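Local coordinates for protein archease (Thermotoga maritima, PDB 1J5U) that probably activates the tRNA-splicing ligase RtcB by promoting its guanylylation, and binds calcium, at residues A[51-56]-A[99-104]. Residues are numbered along the deposited sequence; the frame is centred on the assembly and turned at random.
Sequences LDTEEK and TFRKIR
A bend at chi3 (65°) turns the guanidinium of Arg101 toward the carbonyl of Asp52, edge first, where both NE (2.8 Å) and NH2 (2.9 Å) of Arg101 donate to Asp52 O. NE arrives in the carbonyl plane, NH2 from well above it, and the acceptor lies in the guanidinium plane. Leu51 CB sits over one face of this group, 3.8 Å from Arg101 NE. Arg104 also bends at chi3 (-57°), and its NE forms a salt bridge with Asp52 OD1 at 3.1 Å, meeting the carboxylate from above its plane. Asp52 N donates a hydrogen bond to Lys102 O at 2.6 Å, and Lys102 N donates one to Glu54 O. Beyond the corner at Thr53, Lys56 and Phe100 form an antiparallel hydrogen-bonded pair, with Phe100 N 2.6 Å from Lys56 O. The register slips by two between Leu51 and Glu55, a beta bulge where strand 50-52 turns into 54-61. Trp87 makes a cation-pi contact with Arg101. A leucine at Arg101 would probably leave Asp52 O without either of its side-chain donors and the bulged corner freer to move. Main-chain carbonyl and carboxylate of Asp52 are thus gripped by separate arginines, which ties the bulge to strand 95-105 through side chains where regular strand pairing is interrupted.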
ATOM      1  N   LEU A  51      13.170   9.692  -1.211  1.00 26.23           N
ATOM      2  CA  LEU A  51      13.945   8.867  -0.293  1.00 27.80           C
ATOM      3  C   LEU A  51      15.382   9.269   0.017  1.00 28.65           C
ATOM      4  O   LEU A  51      16.090   9.797  -0.833  1.00 29.83           O
ATOM      5  CB  LEU A  51      13.961   7.421  -0.807  1.00 26.53           C
ATOM      6  CG  LEU A  51      12.618   6.728  -1.057  1.00 25.11           C
ATOM      7  CD1 LEU A  51      12.865   5.350  -1.643  1.00 25.00           C
ATOM      8  CD2 LEU A  51      11.849   6.626   0.239  1.00 23.51           C
ATOM      9  N   ASP A  52      15.798   9.008   1.250  1.00 31.03           N
ATOM     10  CA  ASP A  52      17.180   9.239   1.649  1.00 32.53           C
ATOM     11  C   ASP A  52      17.825   7.872   1.391  1.00 33.47           C
ATOM     12  O   ASP A  52      17.182   6.978   0.826  1.00 32.75           O
ATOM     13  CB  ASP A  52      17.301   9.605   3.130  1.00 34.08           C
ATOM     14  CG  ASP A  52      17.280  11.118   3.373  1.00 37.30           C
ATOM     15  OD1 ASP A  52      17.829  11.869   2.539  1.00 37.40           O
ATOM     16  OD2 ASP A  52      16.733  11.557   4.414  1.00 38.18           O
ATOM     17  N   THR A  53      19.069   7.686   1.821  1.00 33.08           N
ATOM     18  CA  THR A  53      19.759   6.428   1.564  1.00 33.99           C
ATOM     19  C   THR A  53      19.714   5.380   2.665  1.00 32.87           C
ATOM     20  O   THR A  53      19.847   4.194   2.380  1.00 34.21           O
ATOM     21  CB  THR A  53      21.227   6.687   1.245  1.00 34.97           C
ATOM     22  OG1 THR A  53      21.844   7.282   2.390  1.00 37.01           O
ATOM     23  CG2 THR A  53      21.352   7.633   0.061  1.00 35.95           C
ATOM     24  N   GLU A  54      19.540   5.811   3.912  1.00 31.58           N
ATOM     25  CA  GLU A  54      19.522   4.889   5.044  1.00 31.32           C
ATOM     26  C   GLU A  54      18.428   3.839   4.875  1.00 30.63           C
ATOM     27  O   GLU A  54      17.298   4.155   4.485  1.00 28.74           O
ATOM     28  CB  GLU A  54      19.336   5.666   6.350  1.00 33.06           C
ATOM     29  CG  GLU A  54      19.249   4.811   7.583  1.00 36.75           C
ATOM     30  CD  GLU A  54      19.091   5.617   8.860  1.00 38.54           C
ATOM     31  OE1 GLU A  54      18.471   6.704   8.819  1.00 40.05           O
ATOM     32  OE2 GLU A  54      19.567   5.150   9.914  1.00 39.61           O
ATOM     33  N   GLU A  55      18.778   2.586   5.154  1.00 29.11           N
ATOM     34  CA  GLU A  55      17.837   1.483   4.999  1.00 26.99           C
ATOM     35  C   GLU A  55      17.483   0.767   6.291  1.00 26.20           C
ATOM     36  O   GLU A  55      18.163   0.892   7.315  1.00 27.63           O
ATOM     37  CB  GLU A  55      18.388   0.478   3.986  1.00 26.69           C
ATOM     38  CG  GLU A  55      18.434   0.996   2.566  1.00 27.65           C
ATOM     39  CD  GLU A  55      19.178   0.059   1.632  1.00 30.03           C
ATOM     40  OE1 GLU A  55      19.299  -1.135   1.961  1.00 30.52           O
ATOM     41  OE2 GLU A  55      19.631   0.507   0.561  1.00 31.95           O
ATOM     42  N   LYS A  56      16.412  -0.008   6.220  1.00 23.58           N
ATOM     43  CA  LYS A  56      15.898  -0.763   7.351  1.00 23.27           C
ATOM     44  C   LYS A  56      15.074  -1.897   6.733  1.00 23.95           C
ATOM     45  O   LYS A  56      14.460  -1.705   5.673  1.00 24.18           O
ATOM     46  CB  LYS A  56      15.026   0.173   8.188  1.00 24.78           C
ATOM     47  CG  LYS A  56      14.018  -0.468   9.079  1.00 26.72           C
ATOM     48  CD  LYS A  56      13.306   0.592   9.904  1.00 26.73           C
ATOM     49  CE  LYS A  56      11.845   0.234  10.094  1.00 24.88           C
ATOM     50  NZ  LYS A  56      11.276   0.842  11.325  1.00 22.01           N
ATOM     51  N   THR A  99      12.759  -4.041   2.174  1.00 16.06           N
ATOM     52  CA  THR A  99      13.765  -3.058   2.537  1.00 17.35           C
ATOM     53  C   THR A  99      13.077  -1.692   2.464  1.00 19.36           C
ATOM     54  O   THR A  99      12.482  -1.345   1.435  1.00 19.31           O
ATOM     55  CB  THR A  99      14.948  -3.049   1.549  1.00 17.80           C
ATOM     56  OG1 THR A  99      15.500  -4.373   1.423  1.00 19.59           O
ATOM     57  CG2 THR A  99      16.053  -2.095   2.054  1.00 20.12           C
ATOM     58  N   PHE A 100      13.122  -0.949   3.566  1.00 19.77           N
ATOM     59  CA  PHE A 100      12.563   0.389   3.625  1.00 20.88           C
ATOM     60  C   PHE A 100      13.710   1.389   3.492  1.00 22.42           C
ATOM     61  O   PHE A 100      14.866   1.056   3.776  1.00 22.04           O
ATOM     62  CB  PHE A 100      11.876   0.636   4.972  1.00 20.05           C
ATOM     63  CG  PHE A 100      10.673  -0.220   5.217  1.00 19.09           C
ATOM     64  CD1 PHE A 100      10.812  -1.547   5.633  1.00 18.82           C
ATOM     65  CD2 PHE A 100       9.402   0.310   5.065  1.00 16.74           C
ATOM     66  CE1 PHE A 100       9.701  -2.330   5.902  1.00 17.39           C
ATOM     67  CE2 PHE A 100       8.275  -0.463   5.325  1.00 17.34           C
ATOM     68  CZ  PHE A 100       8.419  -1.784   5.748  1.00 18.59           C
ATOM     69  N   ARG A 101      13.404   2.593   3.022  1.00 23.12           N
ATOM     70  CA  ARG A 101      14.404   3.653   2.936  1.00 23.27           C
ATOM     71  C   ARG A 101      13.859   4.852   3.704  1.00 24.27           C
ATOM     72  O   ARG A 101      12.639   5.070   3.768  1.00 20.91           O
ATOM     73  CB  ARG A 101      14.739   4.008   1.486  1.00 24.60           C
ATOM     74  CG  ARG A 101      15.853   3.118   0.918  1.00 27.31           C
ATOM     75  CD  ARG A 101      16.158   3.417  -0.542  1.00 32.61           C
ATOM     76  NE  ARG A 101      16.698   4.759  -0.734  1.00 36.20           N
ATOM     77  CZ  ARG A 101      17.037   5.277  -1.915  1.00 37.48           C
ATOM     78  NH1 ARG A 101      16.898   4.567  -3.026  1.00 38.28           N
ATOM     79  NH2 ARG A 101      17.509   6.514  -1.985  1.00 35.52           N
ATOM     80  N   LYS A 102      14.764   5.598   4.337  1.00 24.05           N
ATOM     81  CA  LYS A 102      14.371   6.751   5.119  1.00 24.66           C
ATOM     82  C   LYS A 102      13.767   7.785   4.191  1.00 22.40           C
ATOM     83  O   LYS A 102      14.284   8.042   3.113  1.00 22.37           O
ATOM     84  CB  LYS A 102      15.582   7.351   5.841  1.00 28.56           C
ATOM     85  CG  LYS A 102      15.217   8.363   6.883  1.00 29.11           C
ATOM     86  CD  LYS A 102      14.399   7.716   8.001  1.00 32.99           C
ATOM     87  CE  LYS A 102      13.850   8.774   8.959  1.00 33.86           C
ATOM     88  NZ  LYS A 102      13.062   8.183  10.061  1.00 34.34           N
ATOM     89  N   ILE A 103      12.657   8.364   4.620  1.00 22.34           N
ATOM     90  CA  ILE A 103      11.969   9.375   3.829  1.00 24.09           C
ATOM     91  C   ILE A 103      12.664  10.723   3.983  1.00 26.23           C
ATOM     92  O   ILE A 103      12.794  11.230   5.095  1.00 26.16           O
ATOM     93  CB  ILE A 103      10.516   9.500   4.306  1.00 23.20           C
ATOM     94  CG1 ILE A 103       9.778   8.198   3.992  1.00 20.04           C
ATOM     95  CG2 ILE A 103       9.864  10.740   3.722  1.00 21.84           C
ATOM     96  CD1 ILE A 103       8.360   8.153   4.546  1.00 19.38           C
ATOM     97  N   ARG A 104      13.142  11.288   2.877  1.00 29.37           N
ATOM     98  CA  ARG A 104      13.784  12.593   2.950  1.00 32.04           C
ATOM     99  C   ARG A 104      12.648  13.603   3.129  1.00 33.37           C
ATOM    100  O   ARG A 104      12.620  14.362   4.094  1.00 34.05           O
ATOM    101  CB  ARG A 104      14.557  12.900   1.672  1.00 33.77           C
ATOM    102  CG  ARG A 104      15.443  14.143   1.795  1.00 38.10           C
ATOM    103  CD  ARG A 104      16.124  14.470   0.481  1.00 40.89           C
ATOM    104  NE  ARG A 104      16.922  13.354  -0.012  1.00 44.15           N
ATOM    105  CZ  ARG A 104      17.344  13.238  -1.268  1.00 45.75           C
ATOM    106  NH1 ARG A 104      17.039  14.178  -2.158  1.00 46.32           N
ATOM    107  NH2 ARG A 104      18.060  12.179  -1.639  1.00 45.90           N
TER